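Local coordinates for protein colicin-D (Escherichia coli, PDB 5ZNM) that is a plasmid-encoded toxin against Escherichia coli and close relatives that inhibits protein synthesis, here as its central domain and C-terminal tRNase domain, at residues G155-S160 / L164-L169; P199-A204 / G258-I263. All coordinates share one frame; numbering follows the deposited sequence.

Contact 1 (G155-S160 / L164-L169); sequences GQLINS and LALDLL
Leu-164 meets the neighbouring strand with its CD1 methyl, which lies 3.5 Å from Ile-158 O and also touches CD2 of Leu-157. At Ala-165 the two strands of this antiparallel beta hairpin exchange a pair of backbone bonds, Ile-158 N to Ala-165 O (2.8 Å) and Ala-165 N to Ile-158 O (3.1 Å). Ile-158 O takes a second donor, Asn-159 ND2, from the opposite face of its carbonyl plane, while OD1 of the same amide is held by Gly-288 N. The methyl of Ala-165 lies 3.8 Å from CG1 of Ile-158. Leu-166 faces Leu-157 in a non-hydrogen-bonded pair, and its CD1 packs on Leu-157 CD2 at 4.0 Å, on the side of the sheet that Phe-128 covers. Asp-167 closes the next hydrogen-bonded pair with Gln-156, its N reaching Gln-156 O at 2.8 Å. With CG anti to the carbonyl carbon (chi1 -82°), its carboxylate comes up to Ile-158 CD1, the two side chains crossing at about a right angle. Asp-167 OD1 forms a salt bridge with Arg-99 of strand 96-103. The buried carboxylate therefore has a charged partner on the next strand, which probably favours its ionised form.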
loop_
_atom_site.group_PDB
_atom_site.type_symbol
_atom_site.label_atom_id
_atom_site.label_comp_id
_atom_site.label_asym_id
_atom_site.label_seq_id
_atom_site.Cartn_x
_atom_site.Cartn_y
_atom_site.Cartn_z
ATOM N N GLY A 155 -8.155 6.005 -19.704
ATOM C CA GLY A 155 -7.310 6.961 -19.020
ATOM C C GLY A 155 -6.178 7.445 -19.901
ATOM O O GLY A 155 -5.737 6.749 -20.820
ATOM N N GLN A 156 -5.703 8.652 -19.602
ATOM C CA GLN A 156 -4.591 9.267 -20.305
ATOM C C GLN A 156 -3.822 10.148 -19.332
ATOM O O GLN A 156 -4.433 10.931 -18.595
ATOM C CB GLN A 156 -5.104 10.089 -21.487
ATOM C CG GLN A 156 -4.211 11.223 -21.880
ATOM C CD GLN A 156 -4.534 11.746 -23.244
ATOM O OE1 GLN A 156 -5.473 12.518 -23.424
ATOM N NE2 GLN A 156 -3.756 11.316 -24.227
ATOM N N LEU A 157 -2.497 10.010 -19.313
ATOM C CA LEU A 157 -1.650 10.868 -18.494
ATOM C C LEU A 157 -1.294 12.128 -19.274
ATOM O O LEU A 157 -0.936 12.057 -20.453
ATOM C CB LEU A 157 -0.380 10.144 -18.061
ATOM C CG LEU A 157 -0.539 9.153 -16.915
ATOM C CD1 LEU A 157 0.768 8.425 -16.684
ATOM C CD2 LEU A 157 -0.982 9.863 -15.647
ATOM N N ILE A 158 -1.398 13.279 -18.616
ATOM C CA ILE A 158 -1.187 14.570 -19.257
ATOM C C ILE A 158 -0.331 15.436 -18.350
ATOM O O ILE A 158 -0.021 15.076 -17.212
ATOM C CB ILE A 158 -2.504 15.304 -19.575
ATOM C CG1 ILE A 158 -3.200 15.706 -18.279
ATOM C CG2 ILE A 158 -3.404 14.452 -20.418
ATOM C CD1 ILE A 158 -4.420 16.564 -18.495
ATOM N N ASN A 159 0.075 16.587 -18.887
ATOM C CA ASN A 159 0.777 17.611 -18.132
ATOM C C ASN A 159 -0.171 18.794 -18.073
ATOM O O ASN A 159 -0.476 19.393 -19.109
ATOM C CB ASN A 159 2.090 18.022 -18.795
ATOM C CG ASN A 159 3.126 16.925 -18.801
ATOM O OD1 ASN A 159 4.161 17.062 -19.448
ATOM N ND2 ASN A 159 2.865 15.834 -18.077
ATOM N N SER A 160 -0.643 19.127 -16.880
ATOM C CA SER A 160 -1.543 20.264 -16.707
ATOM C C SER A 160 -0.947 21.189 -15.656
ATOM O O SER A 160 -0.985 20.877 -14.462
ATOM C CB SER A 160 -2.942 19.812 -16.313
ATOM O OG SER A 160 -3.815 20.926 -16.236
ATOM N N LEU A 164 1.595 16.363 -13.125
ATOM C CA LEU A 164 1.213 15.114 -13.761
ATOM C C LEU A 164 -0.229 14.810 -13.376
ATOM O O LEU A 164 -0.559 14.744 -12.187
ATOM C CB LEU A 164 2.152 13.993 -13.329
ATOM C CG LEU A 164 1.907 12.636 -13.988
ATOM C CD1 LEU A 164 1.925 12.747 -15.503
ATOM C CD2 LEU A 164 2.938 11.619 -13.502
ATOM N N ALA A 165 -1.092 14.647 -14.373
ATOM C CA ALA A 165 -2.509 14.431 -14.128
ATOM C C ALA A 165 -3.013 13.261 -14.958
ATOM O O ALA A 165 -2.447 12.920 -16.000
ATOM C CB ALA A 165 -3.332 15.690 -14.447
ATOM N N LEU A 166 -4.102 12.655 -14.483
ATOM C CA LEU A 166 -4.784 11.572 -15.177
ATOM C C LEU A 166 -6.146 12.072 -15.629
ATOM O O LEU A 166 -6.961 12.496 -14.800
ATOM C CB LEU A 166 -4.936 10.356 -14.261
ATOM C CG LEU A 166 -5.608 9.115 -14.841
ATOM C CD1 LEU A 166 -4.797 8.546 -15.984
ATOM C CD2 LEU A 166 -5.781 8.087 -13.743
ATOM N N ASP A 167 -6.386 12.040 -16.937
ATOM C CA ASP A 167 -7.693 12.374 -17.484
ATOM C C ASP A 167 -8.475 11.086 -17.658
ATOM O O ASP A 167 -8.010 10.170 -18.342
ATOM C CB ASP A 167 -7.579 13.100 -18.824
ATOM C CG ASP A 167 -7.315 14.572 -18.659
ATOM O OD1 ASP A 167 -7.312 15.041 -17.499
ATOM O OD2 ASP A 167 -7.129 15.261 -19.682
ATOM N N LEU A 168 -9.641 11.009 -17.021
ATOM C CA LEU A 168 -10.537 9.877 -17.173
ATOM C C LEU A 168 -11.598 10.257 -18.198
ATOM O O LEU A 168 -12.319 11.249 -18.022
ATOM C CB LEU A 168 -11.157 9.473 -15.835
ATOM C CG LEU A 168 -10.148 8.982 -14.787
ATOM C CD1 LEU A 168 -10.854 8.395 -13.577
ATOM C CD2 LEU A 168 -9.173 7.970 -15.378
ATOM N N LEU A 169 -11.674 9.473 -19.267
ATOM C CA LEU A 169 -12.482 9.781 -20.433
ATOM C C LEU A 169 -13.573 8.742 -20.599
ATOM O O LEU A 169 -13.300 7.532 -20.584
ATOM C CB LEU A 169 -11.633 9.825 -21.693
ATOM C CG LEU A 169 -10.458 10.791 -21.617
ATOM C CD1 LEU A 169 -9.489 10.503 -22.746
ATOM C CD2 LEU A 169 -10.966 12.216 -21.675
#

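Contact 2 (P199-A204 / G258-I263); sequences PAVVGA and GLRDFI
The backbones stay well apart, the closest CA atoms, those of Pro-199 and Arg-260, being 8.5 Å from each other, and the gap is crossed by the arginine side chain. Arg-260 starts with CG anti to the carbonyl carbon, runs extended through chi2 and then bends at chi3 (88°), which brings the guanidinium up to the 199-204 loop. Its NH2 donates to Pro-199 O at 3.0 Å in a nearly straight bond (166° at the hydrogen), and Pro-205 O, just beyond the loop segment, also accepts from NH2. The oxygen of Pro-199 lies in the guanidinium plane, although the nitrogen stands above the plane of the proline carbonyl. A water in that same guanidinium plane accepts from Arg-260 NE at 3.0 Å and donates to Pro-199 O, so one carbonyl receives both the arginine and its water. Residues 201-204 form a type II beta turn closed by Ala-204 N to Val-201 O, with Gly-203 at its third position, where the positive phi (98°) suits glycine; the turn belongs to the connection between strands 194-198 and 207-212. Both apolar side chains at its ends lie over one face of the guanidinium. Val-201 CG2 packs 3.9 Å from Arg-260 NE, near the margin of the flat group rather than over its middle, and Ala-204 CB sits 3.7 Å from Arg-260 NH1.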
loop_
_atom_site.group_PDB
_atom_site.type_symbol
_atom_site.label_atom_id
_atom_site.label_comp_id
_atom_site.label_asym_id
_atom_site.label_seq_id
_atom_site.Cartn_x
_atom_site.Cartn_y
_atom_site.Cartn_z
ATOM N N PRO A 199 2.874 -0.077 -30.163
ATOM C CA PRO A 199 3.072 0.380 -31.542
ATOM C C PRO A 199 3.445 1.857 -31.595
ATOM O O PRO A 199 3.093 2.648 -30.718
ATOM C CB PRO A 199 1.710 0.137 -32.204
ATOM C CG PRO A 199 0.739 0.043 -31.076
ATOM C CD PRO A 199 1.499 -0.550 -29.921
ATOM N N ALA A 200 4.183 2.202 -32.641
ATOM C CA ALA A 200 4.386 3.590 -33.006
ATOM C C ALA A 200 3.042 4.252 -33.287
ATOM O O ALA A 200 2.083 3.600 -33.706
ATOM C CB ALA A 200 5.296 3.690 -34.233
ATOM N N VAL A 201 2.977 5.561 -33.025
ATOM C CA VAL A 201 1.807 6.395 -33.298
ATOM C C VAL A 201 2.300 7.704 -33.910
ATOM O O VAL A 201 3.494 7.994 -33.923
ATOM C CB VAL A 201 0.989 6.685 -32.022
ATOM C CG1 VAL A 201 0.436 5.397 -31.408
ATOM C CG2 VAL A 201 1.874 7.417 -31.003
ATOM N N VAL A 202 1.365 8.509 -34.407
ATOM C CA VAL A 202 1.718 9.858 -34.846
ATOM C C VAL A 202 2.300 10.628 -33.664
ATOM O O VAL A 202 1.611 10.874 -32.668
ATOM C CB VAL A 202 0.501 10.592 -35.434
ATOM C CG1 VAL A 202 0.804 12.087 -35.643
ATOM C CG2 VAL A 202 0.065 9.945 -36.722
ATOM N N GLY A 203 3.575 11.002 -33.764
ATOM C CA GLY A 203 4.250 11.724 -32.706
ATOM C C GLY A 203 5.107 10.906 -31.768
ATOM O O GLY A 203 5.681 11.474 -30.829
ATOM N N ALA A 204 5.234 9.596 -31.993
ATOM C CA ALA A 204 6.056 8.843 -31.064
ATOM C C ALA A 204 6.473 7.517 -31.682
ATOM O O ALA A 204 5.659 6.890 -32.367
ATOM C CB ALA A 204 5.312 8.588 -29.743
ATOM N N GLY A 258 -4.044 10.432 -28.606
ATOM C CA GLY A 258 -3.315 10.595 -27.370
ATOM C C GLY A 258 -3.372 9.405 -26.435
ATOM O O GLY A 258 -2.894 9.512 -25.299
ATOM N N LEU A 259 -3.940 8.275 -26.874
ATOM C CA LEU A 259 -4.202 7.121 -26.016
ATOM C C LEU A 259 -3.285 5.972 -26.396
ATOM O O LEU A 259 -3.458 5.361 -27.455
ATOM C CB LEU A 259 -5.655 6.673 -26.122
ATOM C CG LEU A 259 -6.682 7.631 -25.547
ATOM C CD1 LEU A 259 -8.019 6.926 -25.473
ATOM C CD2 LEU A 259 -6.247 8.120 -24.182
ATOM N N ARG A 260 -2.349 5.648 -25.517
ATOM C CA ARG A 260 -1.548 4.439 -25.636
ATOM C C ARG A 260 -1.767 3.637 -24.358
ATOM O O ARG A 260 -0.872 3.529 -23.519
ATOM C CB ARG A 260 -0.086 4.754 -25.847
ATOM C CG ARG A 260 0.169 5.791 -26.894
ATOM C CD ARG A 260 1.624 6.121 -26.889
ATOM N NE ARG A 260 2.384 5.232 -27.756
ATOM C CZ ARG A 260 3.706 5.294 -27.866
ATOM N NH1 ARG A 260 4.384 6.196 -27.141
ATOM N NH2 ARG A 260 4.345 4.479 -28.704
ATOM N N ASP A 261 -2.981 3.142 -24.178
ATOM C CA ASP A 261 -3.308 2.339 -23.007
ATOM C C ASP A 261 -3.512 0.890 -23.424
ATOM O O ASP A 261 -3.803 0.587 -24.585
ATOM C CB ASP A 261 -4.558 2.882 -22.293
ATOM C CG ASP A 261 -5.723 3.078 -23.243
ATOM O OD1 ASP A 261 -5.471 3.355 -24.433
ATOM O OD2 ASP A 261 -6.885 2.955 -22.804
ATOM N N PHE A 262 -3.335 -0.020 -22.468
ATOM C CA PHE A 262 -3.456 -1.432 -22.800
ATOM C C PHE A 262 -3.755 -2.211 -21.531
ATOM O O PHE A 262 -3.750 -1.665 -20.427
ATOM C CB PHE A 262 -2.183 -1.957 -23.480
ATOM C CG PHE A 262 -0.943 -1.917 -22.603
ATOM C CD1 PHE A 262 -0.163 -0.765 -22.525
ATOM C CD2 PHE A 262 -0.542 -3.049 -21.886
ATOM C CE1 PHE A 262 0.980 -0.725 -21.747
ATOM C CE2 PHE A 262 0.595 -3.027 -21.098
ATOM C CZ PHE A 262 1.366 -1.856 -21.025
ATOM N N ILE A 263 -4.016 -3.501 -21.704
ATOM C CA ILE A 263 -4.182 -4.430 -20.594
ATOM C C ILE A 263 -3.157 -5.547 -20.756
ATOM O O ILE A 263 -2.867 -5.973 -21.883
ATOM C CB ILE A 263 -5.628 -4.973 -20.553
ATOM C CG1 ILE A 263 -6.576 -3.838 -20.142
ATOM C CG2 ILE A 263 -5.756 -6.157 -19.594
ATOM C CD1 ILE A 263 -8.035 -4.136 -20.353
HETATM O O HOH W 1 0.955 2.894 -28.849
#

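Contact 1 is a largely buried pairing of consecutive strands, whereas contact 2 lies at the surface and brings together a loop and the approach to strand 262-267 from distant parts of the sequence. The hairpin rests on regular main-chain bonding with leucines on one face; contact 2 is made by one arginine and a water, with two aliphatic groups over one face of its guanidinium. Charge is handled differently too: Asp-167 is matched by an opposite charge, while Arg-260 is met by neutral carbonyls. The contacts share no strand, but the centres of contact 1 and contact 2 are about 14 Å apart. Leu-259 CD2 of 258-263 packs 3.5 Å from Gln-156 CB of 155-160.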